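Local atomic coordinates of putative oxidoreductase yhhX (Escherichia coli K-12, PDB entry 3F4L), a protein that probably works as an NADP-dependent oxidoreductase of the Gfo/Idh/MocA family, perhaps oxidising scyllo-inositol. Residues G188-V193 / A212-G217; V193-R198 / S339-A344; S28-H33 / Y48-F53; A6-G11 / H33-H38. One frame throughout, in Å; residues are numbered along the deposited sequence.

Contact 1 (G188-V193 / A212-G217)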
loop_
_atom_site.group_PDB
_atom_site.type_symbol
_atom_site.label_atom_id
_atom_site.label_comp_id
_atom_site.label_asym_id
_atom_site.label_seq_id
_atom_site.Cartn_x
_atom_site.Cartn_y
_atom_site.Cartn_z
ATOM N N GLY A 188 -3.591 19.439 0.676
ATOM C CA GLY A 188 -3.044 20.357 1.657
ATOM C C GLY A 188 -2.120 19.752 2.698
ATOM O O GLY A 188 -1.331 18.854 2.404
ATOM N N ARG A 189 -2.233 20.267 3.919
ATOM C CA ARG A 189 -1.421 19.855 5.063
ATOM C C ARG A 189 -2.070 18.693 5.825
ATOM O O ARG A 189 -3.171 18.825 6.362
ATOM C CB ARG A 189 -1.267 21.054 6.003
ATOM C CG ARG A 189 0.140 21.389 6.473
ATOM C CD ARG A 189 0.129 22.738 7.229
ATOM N NE ARG A 189 1.414 23.447 7.176
ATOM C CZ ARG A 189 1.636 24.658 7.695
ATOM N NH1 ARG A 189 0.664 25.314 8.318
ATOM N NH2 ARG A 189 2.834 25.223 7.585
ATOM N N PRO A 190 -1.389 17.542 5.899
ATOM C CA PRO A 190 -1.950 16.385 6.609
ATOM C C PRO A 190 -1.890 16.526 8.128
ATOM O O PRO A 190 -1.109 17.328 8.658
ATOM C CB PRO A 190 -1.075 15.235 6.124
ATOM C CG PRO A 190 0.261 15.882 6.009
ATOM C CD PRO A 190 -0.068 17.218 5.330
ATOM N N ASP A 191 -2.712 15.729 8.806
ATOM C CA ASP A 191 -2.766 15.704 10.263
ATOM C C ASP A 191 -1.608 14.866 10.804
ATOM O O ASP A 191 -0.968 15.233 11.793
ATOM C CB ASP A 191 -4.074 15.065 10.757
ATOM C CG ASP A 191 -5.306 15.809 10.294
ATOM O OD1 ASP A 191 -5.284 17.059 10.304
ATOM O OD2 ASP A 191 -6.301 15.137 9.931
ATOM N N HIS A 192 -1.371 13.727 10.156
ATOM C CA HIS A 192 -0.326 12.796 10.563
ATOM C C HIS A 192 0.426 12.233 9.360
ATOM O O HIS A 192 -0.075 12.240 8.232
ATOM C CB HIS A 192 -0.931 11.598 11.295
ATOM C CG HIS A 192 -2.020 11.952 12.257
ATOM N ND1 HIS A 192 -1.771 12.519 13.490
ATOM C CD2 HIS A 192 -3.364 11.803 12.174
ATOM C CE1 HIS A 192 -2.916 12.700 14.126
ATOM N NE2 HIS A 192 -3.897 12.274 13.349
ATOM N N VAL A 193 1.626 11.729 9.620
ATOM C CA VAL A 193 2.429 11.106 8.577
ATOM C C VAL A 193 3.078 9.842 9.117
ATOM O O VAL A 193 3.666 9.854 10.196
ATOM C CB VAL A 193 3.550 12.032 8.061
ATOM C CG1 VAL A 193 4.367 11.296 7.001
ATOM C CG2 VAL A 193 2.959 13.306 7.465
ATOM N N ALA A 212 5.381 6.916 2.275
ATOM C CA ALA A 212 4.912 7.931 3.195
ATOM C C ALA A 212 3.398 7.908 3.115
ATOM O O ALA A 212 2.827 7.847 2.029
ATOM C CB ALA A 212 5.444 9.302 2.801
ATOM N N GLN A 213 2.757 7.931 4.274
ATOM C CA GLN A 213 1.306 7.917 4.345
ATOM C C GLN A 213 0.857 9.209 4.994
ATOM O O GLN A 213 1.187 9.483 6.150
ATOM C CB GLN A 213 0.830 6.718 5.161
ATOM C CG GLN A 213 1.293 5.391 4.572
ATOM C CD GLN A 213 0.659 4.183 5.233
ATOM O OE1 GLN A 213 0.834 3.056 4.770
ATOM N NE2 GLN A 213 -0.079 4.408 6.316
ATOM N N LEU A 214 0.126 10.015 4.234
ATOM C CA LEU A 214 -0.361 11.293 4.726
ATOM C C LEU A 214 -1.836 11.172 5.060
ATOM O O LEU A 214 -2.643 10.798 4.208
ATOM C CB LEU A 214 -0.148 12.381 3.670
ATOM C CG LEU A 214 1.301 12.815 3.395
ATOM C CD1 LEU A 214 2.118 11.642 2.869
ATOM C CD2 LEU A 214 1.303 13.956 2.380
ATOM N N PHE A 215 -2.193 11.495 6.299
ATOM C CA PHE A 215 -3.582 11.393 6.715
ATOM C C PHE A 215 -4.301 12.732 6.768
ATOM O O PHE A 215 -3.799 13.692 7.334
ATOM C CB PHE A 215 -3.667 10.717 8.087
ATOM C CG PHE A 215 -3.047 9.353 8.129
ATOM C CD1 PHE A 215 -1.669 9.204 8.049
ATOM C CD2 PHE A 215 -3.839 8.216 8.251
ATOM C CE1 PHE A 215 -1.079 7.950 8.095
ATOM C CE2 PHE A 215 -3.263 6.952 8.296
ATOM C CZ PHE A 215 -1.875 6.816 8.218
ATOM N N TYR A 216 -5.477 12.789 6.151
ATOM C CA TYR A 216 -6.300 13.996 6.165
ATOM C C TYR A 216 -7.653 13.526 6.674
ATOM O O TYR A 216 -8.511 13.100 5.901
ATOM C CB TYR A 216 -6.443 14.594 4.761
ATOM C CG TYR A 216 -5.137 14.984 4.105
ATOM C CD1 TYR A 216 -4.370 14.042 3.404
ATOM C CD2 TYR A 216 -4.676 16.300 4.155
ATOM C CE1 TYR A 216 -3.181 14.408 2.767
ATOM C CE2 TYR A 216 -3.491 16.675 3.516
ATOM C CZ TYR A 216 -2.750 15.722 2.822
ATOM O OH TYR A 216 -1.591 16.097 2.161
ATOM N N GLY A 217 -7.831 13.589 7.987
ATOM C CA GLY A 217 -9.070 13.124 8.570
ATOM C C GLY A 217 -9.137 11.635 8.310
ATOM O O GLY A 217 -8.206 10.905 8.648
#
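Pro-190 lies on the ring of Tyr-216, and this pair is the tightly packed part of the contact. Pro-190 CB stands 3.9 Å from the ring centroid and only 18° off the ring normal, a CH-pi contact over the face. Beyond the ring the tyrosine hydroxyl donates to the carbonyl of Gly-188, with OH 2.8 Å from O, meeting that oxygen from above the carbonyl plane. With CG anti to its own carbonyl carbon (chi1 -59°), Tyr-216 sends its ring across to 188-190, the turn that leaves helix 171-187. Leu-214 supports the proline from one side, its CB 3.9 Å from Pro-190 CB, and Ile-328 of helix 319-331 covers both.

The other end is looser and more open to solvent. Here the Asp-191 carboxylate reaches exposed Gly-217, whose N lies 2.9 Å from OD2. The backbone N of Asp-191 makes a second bond, 2.7 Å to Phe-215 O. Strands 192-198 and 209-216 form an antiparallel hairpin, in which Phe-215 N gives a nearly straight bond (174°) to His-192 O. The same oxygen lies in the plane of the Phe-215 ring, at its edge. Tyr-216 thus combines a ring face under buried Pro-190 with one hydroxyl bond, which probably holds 188-190 against strand 209-216, while the other end relies on backbone bonds and, at the surface, on Asp-191 OD2 meeting Gly-217.

Contact 2 (V193-R198 / S339-A344)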
loop_
_atom_site.group_PDB
_atom_site.type_symbol
_atom_site.label_atom_id
_atom_site.label_comp_id
_atom_site.label_asym_id
_atom_site.label_seq_id
_atom_site.Cartn_x
_atom_site.Cartn_y
_atom_site.Cartn_z
ATOM N N VAL A 193 1.626 11.729 9.620
ATOM C CA VAL A 193 2.429 11.106 8.577
ATOM C C VAL A 193 3.078 9.842 9.117
ATOM O O VAL A 193 3.666 9.854 10.196
ATOM C CB VAL A 193 3.550 12.032 8.061
ATOM C CG1 VAL A 193 4.367 11.296 7.001
ATOM C CG2 VAL A 193 2.959 13.306 7.465
ATOM N N ALA A 194 2.945 8.743 8.380
ATOM C CA ALA A 194 3.569 7.476 8.761
ATOM C C ALA A 194 4.720 7.262 7.773
ATOM O O ALA A 194 4.514 7.341 6.557
ATOM C CB ALA A 194 2.569 6.316 8.648
ATOM N N TYR A 195 5.912 6.980 8.292
ATOM C CA TYR A 195 7.095 6.773 7.465
ATOM C C TYR A 195 7.657 5.346 7.488
ATOM O O TYR A 195 7.665 4.680 8.524
ATOM C CB TYR A 195 8.246 7.697 7.897
ATOM C CG TYR A 195 7.960 9.181 7.994
ATOM C CD1 TYR A 195 7.567 9.759 9.200
ATOM C CD2 TYR A 195 8.154 10.020 6.894
ATOM C CE1 TYR A 195 7.382 11.134 9.312
ATOM C CE2 TYR A 195 7.969 11.395 6.993
ATOM C CZ TYR A 195 7.586 11.947 8.204
ATOM O OH TYR A 195 7.405 13.311 8.305
ATOM N N ASP A 196 8.142 4.915 6.328
ATOM C CA ASP A 196 8.806 3.629 6.121
ATOM C C ASP A 196 9.901 3.984 5.116
ATOM O O ASP A 196 9.624 4.166 3.930
ATOM C CB ASP A 196 7.868 2.586 5.500
ATOM C CG ASP A 196 8.627 1.413 4.884
ATOM O OD1 ASP A 196 9.645 0.984 5.477
ATOM O OD2 ASP A 196 8.209 0.911 3.813
ATOM N N ILE A 197 11.134 4.096 5.596
ATOM C CA ILE A 197 12.263 4.465 4.750
ATOM C C ILE A 197 13.380 3.428 4.900
ATOM O O ILE A 197 13.962 3.282 5.977
ATOM C CB ILE A 197 12.802 5.858 5.156
ATOM C CG1 ILE A 197 11.659 6.884 5.139
ATOM C CG2 ILE A 197 13.918 6.290 4.198
ATOM C CD1 ILE A 197 12.032 8.249 5.724
ATOM N N ARG A 198 13.684 2.723 3.812
ATOM C CA ARG A 198 14.704 1.684 3.853
ATOM C C ARG A 198 15.736 1.730 2.721
ATOM O O ARG A 198 15.488 2.274 1.644
ATOM C CB ARG A 198 14.032 0.306 3.861
ATOM C CG ARG A 198 12.669 0.308 4.520
ATOM C CD ARG A 198 12.267 -1.055 5.083
ATOM N NE ARG A 198 12.045 -2.107 4.091
ATOM C CZ ARG A 198 11.106 -2.086 3.147
ATOM N NH1 ARG A 198 10.285 -1.052 3.033
ATOM N NH2 ARG A 198 10.965 -3.125 2.333
ATOM N N SER A 339 8.115 4.977 11.552
ATOM C CA SER A 339 7.645 5.901 12.577
ATOM C C SER A 339 6.422 6.687 12.115
ATOM O O SER A 339 6.087 6.708 10.932
ATOM C CB SER A 339 8.755 6.883 12.965
ATOM O OG SER A 339 8.973 7.854 11.950
ATOM N N THR A 340 5.754 7.334 13.059
ATOM C CA THR A 340 4.591 8.145 12.739
ATOM C C THR A 340 4.742 9.467 13.480
ATOM O O THR A 340 5.359 9.523 14.549
ATOM C CB THR A 340 3.283 7.458 13.176
ATOM O OG1 THR A 340 3.199 6.157 12.581
ATOM C CG2 THR A 340 2.080 8.278 12.733
ATOM N N VAL A 341 4.202 10.532 12.903
ATOM C CA VAL A 341 4.271 11.850 13.516
ATOM C C VAL A 341 2.989 12.624 13.237
ATOM O O VAL A 341 2.274 12.350 12.268
ATOM C CB VAL A 341 5.447 12.683 12.955
ATOM C CG1 VAL A 341 6.760 11.910 13.092
ATOM C CG2 VAL A 341 5.183 13.032 11.500
ATOM N N THR A 342 2.703 13.587 14.102
ATOM C CA THR A 342 1.541 14.441 13.939
ATOM C C THR A 342 2.091 15.817 13.587
ATOM O O THR A 342 3.054 16.284 14.199
ATOM C CB THR A 342 0.720 14.532 15.239
ATOM O OG1 THR A 342 1.555 15.011 16.297
ATOM C CG2 THR A 342 0.181 13.166 15.618
ATOM N N LEU A 343 1.502 16.452 12.581
ATOM C CA LEU A 343 1.946 17.775 12.159
ATOM C C LEU A 343 1.175 18.885 12.859
ATOM O O LEU A 343 -0.057 18.893 12.860
ATOM C CB LEU A 343 1.770 17.944 10.646
ATOM C CG LEU A 343 2.822 17.385 9.695
ATOM C CD1 LEU A 343 2.929 15.899 9.871
ATOM C CD2 LEU A 343 2.436 17.737 8.259
ATOM N N ALA A 344 1.901 19.825 13.454
ATOM C CA ALA A 344 1.257 20.951 14.120
ATOM C C ALA A 344 0.755 21.831 12.983
ATOM O O ALA A 344 -0.226 22.568 13.116
ATOM C CB ALA A 344 2.268 21.704 14.970
#
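Two first torsions bring Tyr-195 and Val-341 together. The tyrosine CG is anti to its own carbonyl carbon (chi1 -53°), which turns the ring back along its own strand, toward Val-193, while Val-341 turns CG2 between its backbone N and carbonyl carbon (CG1 at chi1 -54°), facing the ring. The two side chains cross at about a right angle, and Val-341 CG2 comes to 3.6 Å from Tyr-195 CE1 at the ring's edge. One face of the same ring is covered by CG1 of Val-193, two residues back. Ser-339 OG packs 3.6 Å from Tyr-195 CD1. Farther along, CG2 of Val-193 meets Leu-343 CD1 at 3.5 Å.

Beneath these side chains, 193-198 and 339-342 pair as antiparallel strands, and 339-342 is the outermost strand, within this chain, of the mixed sheet of the C-terminal alpha/beta domain. Val-193 and Val-341 exchange two backbone bonds, N to O 2.8 Å each way. Tyr-195 N reaches Ser-339 O at 2.7 Å in a bond of 176°, and Ser-339 N returns a longer one to Tyr-195 O.

Tyr-195 OH bonds to the carbonyl of Ile-328, tying the sheet to helix 319-331. A leucine in place of Tyr-195 would probably deprive that carbonyl of its hydroxyl partner and open a gap beside Val-341 and Val-193. On the face of Ala-194 and Thr-340, the sheet meets the second subunit: Thr-340 OG1 bonds to Thr-340 of that chain, and Asp-196 forms a salt bridge with its Lys-220.

Contact 3 (S28-H33 / Y48-F53)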
loop_
_atom_site.group_PDB
_atom_site.type_symbol
_atom_site.label_atom_id
_atom_site.label_comp_id
_atom_site.label_asym_id
_atom_site.label_seq_id
_atom_site.Cartn_x
_atom_site.Cartn_y
_atom_site.Cartn_z
ATOM N N SER A 28 6.523 34.680 -25.241
ATOM C CA SER A 28 6.270 34.948 -23.825
ATOM C C SER A 28 7.554 35.201 -23.038
ATOM O O SER A 28 7.598 36.065 -22.157
ATOM C CB SER A 28 5.545 33.759 -23.186
ATOM O OG SER A 28 4.395 33.406 -23.928
ATOM N N TRP A 29 8.597 34.439 -23.358
ATOM C CA TRP A 29 9.870 34.563 -22.665
ATOM C C TRP A 29 11.080 34.629 -23.584
ATOM O O TRP A 29 11.068 34.089 -24.689
ATOM C CB TRP A 29 10.080 33.374 -21.731
ATOM C CG TRP A 29 9.039 33.205 -20.693
ATOM C CD1 TRP A 29 7.804 32.643 -20.844
ATOM C CD2 TRP A 29 9.147 33.589 -19.326
ATOM N NE1 TRP A 29 7.132 32.651 -19.641
ATOM C CE2 TRP A 29 7.936 33.227 -18.692
ATOM C CE3 TRP A 29 10.151 34.209 -18.567
ATOM C CZ2 TRP A 29 7.702 33.463 -17.332
ATOM C CZ3 TRP A 29 9.918 34.444 -17.216
ATOM C CH2 TRP A 29 8.701 34.070 -16.614
ATOM N N HIS A 30 12.130 35.278 -23.092
ATOM C CA HIS A 30 13.394 35.406 -23.806
ATOM C C HIS A 30 14.518 35.128 -22.813
ATOM O O HIS A 30 14.620 35.799 -21.781
ATOM C CB HIS A 30 13.578 36.814 -24.381
ATOM C CG HIS A 30 14.936 37.029 -24.973
ATOM N ND1 HIS A 30 15.936 37.707 -24.313
ATOM C CD2 HIS A 30 15.484 36.576 -26.124
ATOM C CE1 HIS A 30 17.045 37.660 -25.029
ATOM N NE2 HIS A 30 16.798 36.978 -26.132
ATOM N N VAL A 31 15.344 34.129 -23.109
ATOM C CA VAL A 31 16.455 33.783 -22.225
ATOM C C VAL A 31 17.607 34.723 -22.526
ATOM O O VAL A 31 18.308 34.566 -23.525
ATOM C CB VAL A 31 16.902 32.312 -22.438
ATOM C CG1 VAL A 31 18.077 31.971 -21.508
ATOM C CG2 VAL A 31 15.723 31.380 -22.161
ATOM N N ALA A 32 17.802 35.702 -21.652
ATOM C CA ALA A 32 18.842 36.703 -21.853
ATOM C C ALA A 32 20.238 36.260 -21.448
ATOM O O ALA A 32 21.212 36.595 -22.118
ATOM C CB ALA A 32 18.474 37.982 -21.114
ATOM N N HIS A 33 20.334 35.513 -20.353
ATOM C CA HIS A 33 21.627 35.054 -19.865
ATOM C C HIS A 33 21.557 33.661 -19.277
ATOM O O HIS A 33 20.525 33.223 -18.777
ATOM C CB HIS A 33 22.140 35.939 -18.731
ATOM C CG HIS A 33 22.115 37.403 -19.026
ATOM N ND1 HIS A 33 23.109 38.037 -19.738
ATOM C CD2 HIS A 33 21.224 38.362 -18.682
ATOM C CE1 HIS A 33 22.833 39.327 -19.818
ATOM N NE2 HIS A 33 21.695 39.549 -19.184
ATOM N N TYR A 48 20.859 27.581 -29.101
ATOM C CA TYR A 48 21.222 28.487 -28.010
ATOM C C TYR A 48 21.975 29.727 -28.516
ATOM O O TYR A 48 22.456 30.536 -27.722
ATOM C CB TYR A 48 22.116 27.768 -26.986
ATOM C CG TYR A 48 21.573 26.464 -26.430
ATOM C CD1 TYR A 48 20.276 26.376 -25.927
ATOM C CD2 TYR A 48 22.377 25.322 -26.375
ATOM C CE1 TYR A 48 19.793 25.194 -25.383
ATOM C CE2 TYR A 48 21.898 24.119 -25.829
ATOM C CZ TYR A 48 20.607 24.072 -25.335
ATOM O OH TYR A 48 20.120 22.912 -24.794
ATOM N N SER A 49 22.068 29.874 -29.837
ATOM C CA SER A 49 22.802 30.991 -30.443
ATOM C C SER A 49 22.425 32.398 -29.978
ATOM O O SER A 49 23.263 33.294 -29.998
ATOM C CB SER A 49 22.695 30.928 -31.971
ATOM O OG SER A 49 21.353 31.085 -32.403
ATOM N N HIS A 50 21.179 32.589 -29.554
ATOM C CA HIS A 50 20.706 33.902 -29.107
ATOM C C HIS A 50 20.967 34.166 -27.624
ATOM O O HIS A 50 20.673 35.250 -27.121
ATOM C CB HIS A 50 19.201 34.010 -29.344
ATOM C CG HIS A 50 18.403 33.016 -28.555
ATOM N ND1 HIS A 50 18.513 31.655 -28.746
ATOM C CD2 HIS A 50 17.508 33.183 -27.552
ATOM C CE1 HIS A 50 17.722 31.027 -27.892
ATOM N NE2 HIS A 50 17.101 31.931 -27.157
ATOM N N ILE A 51 21.507 33.175 -26.927
ATOM C CA ILE A 51 21.763 33.308 -25.504
ATOM C C ILE A 51 23.179 33.752 -25.173
ATOM O O ILE A 51 24.148 33.293 -25.780
ATOM C CB ILE A 51 21.497 31.964 -24.751
ATOM C CG1 ILE A 51 20.089 31.445 -25.059
ATOM C CG2 ILE A 51 21.645 32.180 -23.237
ATOM C CD1 ILE A 51 19.775 30.067 -24.455
ATOM N N HIS A 52 23.291 34.650 -24.202
ATOM C CA HIS A 52 24.585 35.132 -23.732
ATOM C C HIS A 52 25.014 34.270 -22.548
ATOM O O HIS A 52 24.391 34.327 -21.483
ATOM C CB HIS A 52 24.481 36.595 -23.284
ATOM C CG HIS A 52 25.697 37.104 -22.567
ATOM N ND1 HIS A 52 26.943 37.175 -23.158
ATOM C CD2 HIS A 52 25.860 37.566 -21.304
ATOM C CE1 HIS A 52 27.816 37.658 -22.293
ATOM N NE2 HIS A 52 27.185 37.902 -21.158
ATOM N N PHE A 53 26.054 33.459 -22.735
ATOM C CA PHE A 53 26.566 32.615 -21.661
ATOM C C PHE A 53 27.647 33.395 -20.928
ATOM O O PHE A 53 28.466 34.054 -21.550
ATOM C CB PHE A 53 27.152 31.312 -22.219
ATOM C CG PHE A 53 26.117 30.367 -22.756
ATOM C CD1 PHE A 53 25.688 30.452 -24.076
ATOM C CD2 PHE A 53 25.541 29.413 -21.928
ATOM C CE1 PHE A 53 24.694 29.592 -24.556
ATOM C CE2 PHE A 53 24.550 28.553 -22.398
ATOM C CZ PHE A 53 24.125 28.644 -23.715
HETATM O O HOH W 1 14.792 32.653 -25.744
#
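Two histidine rings, those of His-33 and His-52, meet rim to rim, neither lying over the other's face. Their planes stand at 77°, and His-33 ND1 approaches His-52 CD2 to 3.2 Å, each atom at the edge of the opposite ring. His-52 reaches across because its CG is anti to the backbone N (chi1 170°). The far nitrogens have partners elsewhere: His-33 NE2 bonds to Asp-63, and His-52 NE2 weakly to Glu-59. A second pair, His-30 and His-50, is more distant and oblique, and one face of His-50 carries CG1 of its neighbour Ile-51. There a water bridges the segments, 2.8 Å from His-50 NE2 and accepting a hydrogen bond from Val-31 N at 3.1 Å. Between the pairs Val-31 CG1 packs 3.9 Å from Ile-51 CD1, and the buried Val-31 O finds no polar partner.

His-33 and His-52 form a parallel bridge, where the chain leaves the type I turn of Tyr-48 to Ile-51 and enters strand 52-54. That strand is the outermost of the parallel Rossmann sheet on this side, next to 29-35, which in turn lies against 3-8; helix 12-22 packs on Val-31 through Val-22 and on Tyr-48 through Leu-19.

Contact 4 (A6-G11 / H33-H38)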
loop_
_atom_site.group_PDB
_atom_site.type_symbol
_atom_site.label_atom_id
_atom_site.label_comp_id
_atom_site.label_asym_id
_atom_site.label_seq_id
_atom_site.Cartn_x
_atom_site.Cartn_y
_atom_site.Cartn_z
ATOM N N ALA A 6 16.827 34.400 -16.840
ATOM C CA ALA A 6 18.211 33.965 -16.847
ATOM C C ALA A 6 18.375 32.712 -16.000
ATOM O O ALA A 6 17.674 32.522 -15.012
ATOM C CB ALA A 6 19.113 35.076 -16.327
ATOM N N PHE A 7 19.304 31.852 -16.390
ATOM C CA PHE A 7 19.528 30.638 -15.632
ATOM C C PHE A 7 20.851 30.630 -14.909
ATOM O O PHE A 7 21.870 31.064 -15.448
ATOM C CB PHE A 7 19.482 29.407 -16.541
ATOM C CG PHE A 7 18.127 29.101 -17.065
ATOM C CD1 PHE A 7 17.603 29.814 -18.137
ATOM C CD2 PHE A 7 17.349 28.115 -16.463
ATOM C CE1 PHE A 7 16.314 29.548 -18.600
ATOM C CE2 PHE A 7 16.066 27.839 -16.914
ATOM C CZ PHE A 7 15.545 28.554 -17.982
ATOM N N ILE A 8 20.823 30.150 -13.670
ATOM C CA ILE A 8 22.038 29.997 -12.892
ATOM C C ILE A 8 22.258 28.493 -12.958
ATOM O O ILE A 8 21.555 27.720 -12.294
ATOM C CB ILE A 8 21.859 30.385 -11.416
ATOM C CG1 ILE A 8 21.327 31.816 -11.299
ATOM C CG2 ILE A 8 23.188 30.245 -10.693
ATOM C CD1 ILE A 8 22.183 32.838 -11.957
ATOM N N GLY A 9 23.216 28.083 -13.778
ATOM C CA GLY A 9 23.505 26.675 -13.935
ATOM C C GLY A 9 23.138 26.227 -15.335
ATOM O O GLY A 9 22.086 26.592 -15.866
ATOM N N PHE A 10 24.008 25.439 -15.951
ATOM C CA PHE A 10 23.733 24.957 -17.294
ATOM C C PHE A 10 24.030 23.467 -17.390
ATOM O O PHE A 10 24.820 23.036 -18.221
ATOM C CB PHE A 10 24.570 25.732 -18.318
ATOM C CG PHE A 10 24.178 25.466 -19.746
ATOM C CD1 PHE A 10 22.852 25.561 -20.141
ATOM C CD2 PHE A 10 25.139 25.152 -20.702
ATOM C CE1 PHE A 10 22.481 25.353 -21.470
ATOM C CE2 PHE A 10 24.781 24.943 -22.033
ATOM C CZ PHE A 10 23.444 25.045 -22.413
ATOM N N GLY A 11 23.406 22.688 -16.518
ATOM C CA GLY A 11 23.617 21.253 -16.529
ATOM C C GLY A 11 22.502 20.550 -17.282
ATOM O O GLY A 11 21.804 21.160 -18.103
ATOM N N HIS A 33 20.334 35.513 -20.353
ATOM C CA HIS A 33 21.627 35.054 -19.865
ATOM C C HIS A 33 21.557 33.661 -19.277
ATOM O O HIS A 33 20.525 33.223 -18.777
ATOM C CB HIS A 33 22.140 35.939 -18.731
ATOM C CG HIS A 33 22.115 37.403 -19.026
ATOM N ND1 HIS A 33 23.109 38.037 -19.738
ATOM C CD2 HIS A 33 21.224 38.362 -18.682
ATOM C CE1 HIS A 33 22.833 39.327 -19.818
ATOM N NE2 HIS A 33 21.695 39.549 -19.184
ATOM N N ILE A 34 22.692 32.988 -19.322
ATOM C CA ILE A 34 22.830 31.691 -18.702
ATOM C C ILE A 34 24.206 31.714 -18.073
ATOM O O ILE A 34 25.218 31.777 -18.766
ATOM C CB ILE A 34 22.712 30.528 -19.693
ATOM C CG1 ILE A 34 21.243 30.355 -20.110
ATOM C CG2 ILE A 34 23.216 29.232 -19.025
ATOM C CD1 ILE A 34 20.992 29.119 -20.964
ATOM N N PHE A 35 24.221 31.722 -16.744
ATOM C CA PHE A 35 25.448 31.723 -15.972
ATOM C C PHE A 35 25.888 30.288 -15.730
ATOM O O PHE A 35 25.056 29.390 -15.602
ATOM C CB PHE A 35 25.220 32.399 -14.617
ATOM C CG PHE A 35 26.296 32.110 -13.600
ATOM C CD1 PHE A 35 27.455 32.879 -13.551
ATOM C CD2 PHE A 35 26.159 31.050 -12.705
ATOM C CE1 PHE A 35 28.461 32.590 -12.624
ATOM C CE2 PHE A 35 27.159 30.754 -11.777
ATOM C CZ PHE A 35 28.310 31.525 -11.737
ATOM N N ARG A 36 27.197 30.084 -15.690
ATOM C CA ARG A 36 27.791 28.784 -15.398
ATOM C C ARG A 36 29.219 29.042 -14.956
ATOM O O ARG A 36 29.884 29.937 -15.479
ATOM C CB ARG A 36 27.761 27.840 -16.612
ATOM C CG ARG A 36 27.701 28.508 -17.974
ATOM C CD ARG A 36 29.015 28.449 -18.711
ATOM N NE ARG A 36 29.757 29.699 -18.625
ATOM C CZ ARG A 36 30.320 30.304 -19.667
ATOM N NH1 ARG A 36 30.225 29.779 -20.879
ATOM N NH2 ARG A 36 30.979 31.437 -19.497
ATOM N N ARG A 37 29.677 28.276 -13.977
ATOM C CA ARG A 37 31.032 28.440 -13.457
ATOM C C ARG A 37 32.071 28.158 -14.542
ATOM O O ARG A 37 33.068 28.871 -14.665
ATOM C CB ARG A 37 31.254 27.496 -12.274
ATOM C CG ARG A 37 29.979 27.149 -11.516
ATOM C CD ARG A 37 30.245 27.056 -10.030
ATOM N NE ARG A 37 30.778 28.317 -9.527
ATOM C CZ ARG A 37 31.070 28.555 -8.253
ATOM N NH1 ARG A 37 30.878 27.613 -7.338
ATOM N NH2 ARG A 37 31.554 29.740 -7.897
ATOM N N HIS A 38 31.835 27.115 -15.328
ATOM C CA HIS A 38 32.755 26.750 -16.403
ATOM C C HIS A 38 31.995 26.558 -17.707
ATOM O O HIS A 38 30.869 26.075 -17.708
ATOM C CB HIS A 38 33.497 25.462 -16.062
ATOM C CG HIS A 38 34.238 25.523 -14.767
ATOM N ND1 HIS A 38 34.024 24.622 -13.745
ATOM C CD2 HIS A 38 35.181 26.384 -14.318
ATOM C CE1 HIS A 38 34.804 24.926 -12.723
ATOM N NE2 HIS A 38 35.517 25.993 -13.044
#
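The carbonyl of Phe-7 accepts the shortest polar bond here, its O 2.8 Å from Phe-35 N and almost in line with the C=O. Two more backbone bonds flank it: Phe-7 N to His-33 O at 3.0 Å, and Gly-9 N to Phe-35 O at 2.9 Å. Around them the side chains divide between two faces. On one, Ile-8 CG2 packs 3.7 Å from Phe-35 CD2, and Tyr-81 of helix 78-87 touches both residues. On the other, Ile-34 lies alongside Phe-7, with CG1 4.1 Å from Phe-7 CB.

Residues 6-8 and 33-35 run parallel, at 4°, within strands 3-8 and 29-35, the first beta-alpha-beta unit of the Rossmann fold, with helix 12-22 as the crossover. The glycine-bearing loop after strand 3-8 is, as in relatives of this fold, probably where the dinucleotide sits. Gly-9 has backbone angles (phi 113°) at which a side chain would collide with the preceding carbonyl O.

Phe-10 points its side chain toward 33-38, its CB 3.8 Å from Ile-34 CG2. That branch of Ile-34 stands anti to the backbone N, while CD1 reaches the Phe-10 ring. A serine in place of Ile-34 would probably remove the packing under Phe-10 and beside Phe-7, leaving the Phe-10 ring less fixed. Arg-36 brings its CB 4.2 Å from Phe-10 CB but turns its guanidinium away to a salt bridge with Glu-43.

In the fold
The four contacts form two pairs, one in each domain. Contacts 1 and 2 share Val-193 and place strand 192-198 between 209-216 and 339-342; their centres are 9 Å apart, and Asp-191 O lies 2.9 Å from Leu-343 N, a probable hydrogen bond. Both touch the second subunit. Contacts 3 and 4 share His-33 and do the same for strand 29-35, between 52-54 and 3-8; their centres are 11 Å apart, with His-52 O 3.1 Å from Ile-34 N. Contact 4 holds the probable dinucleotide loop. Contacts 1 and 4 have centres about 38 Å apart, so, within one chain, contact 1 lies far from that loop, with nearest atoms about 27 Å apart.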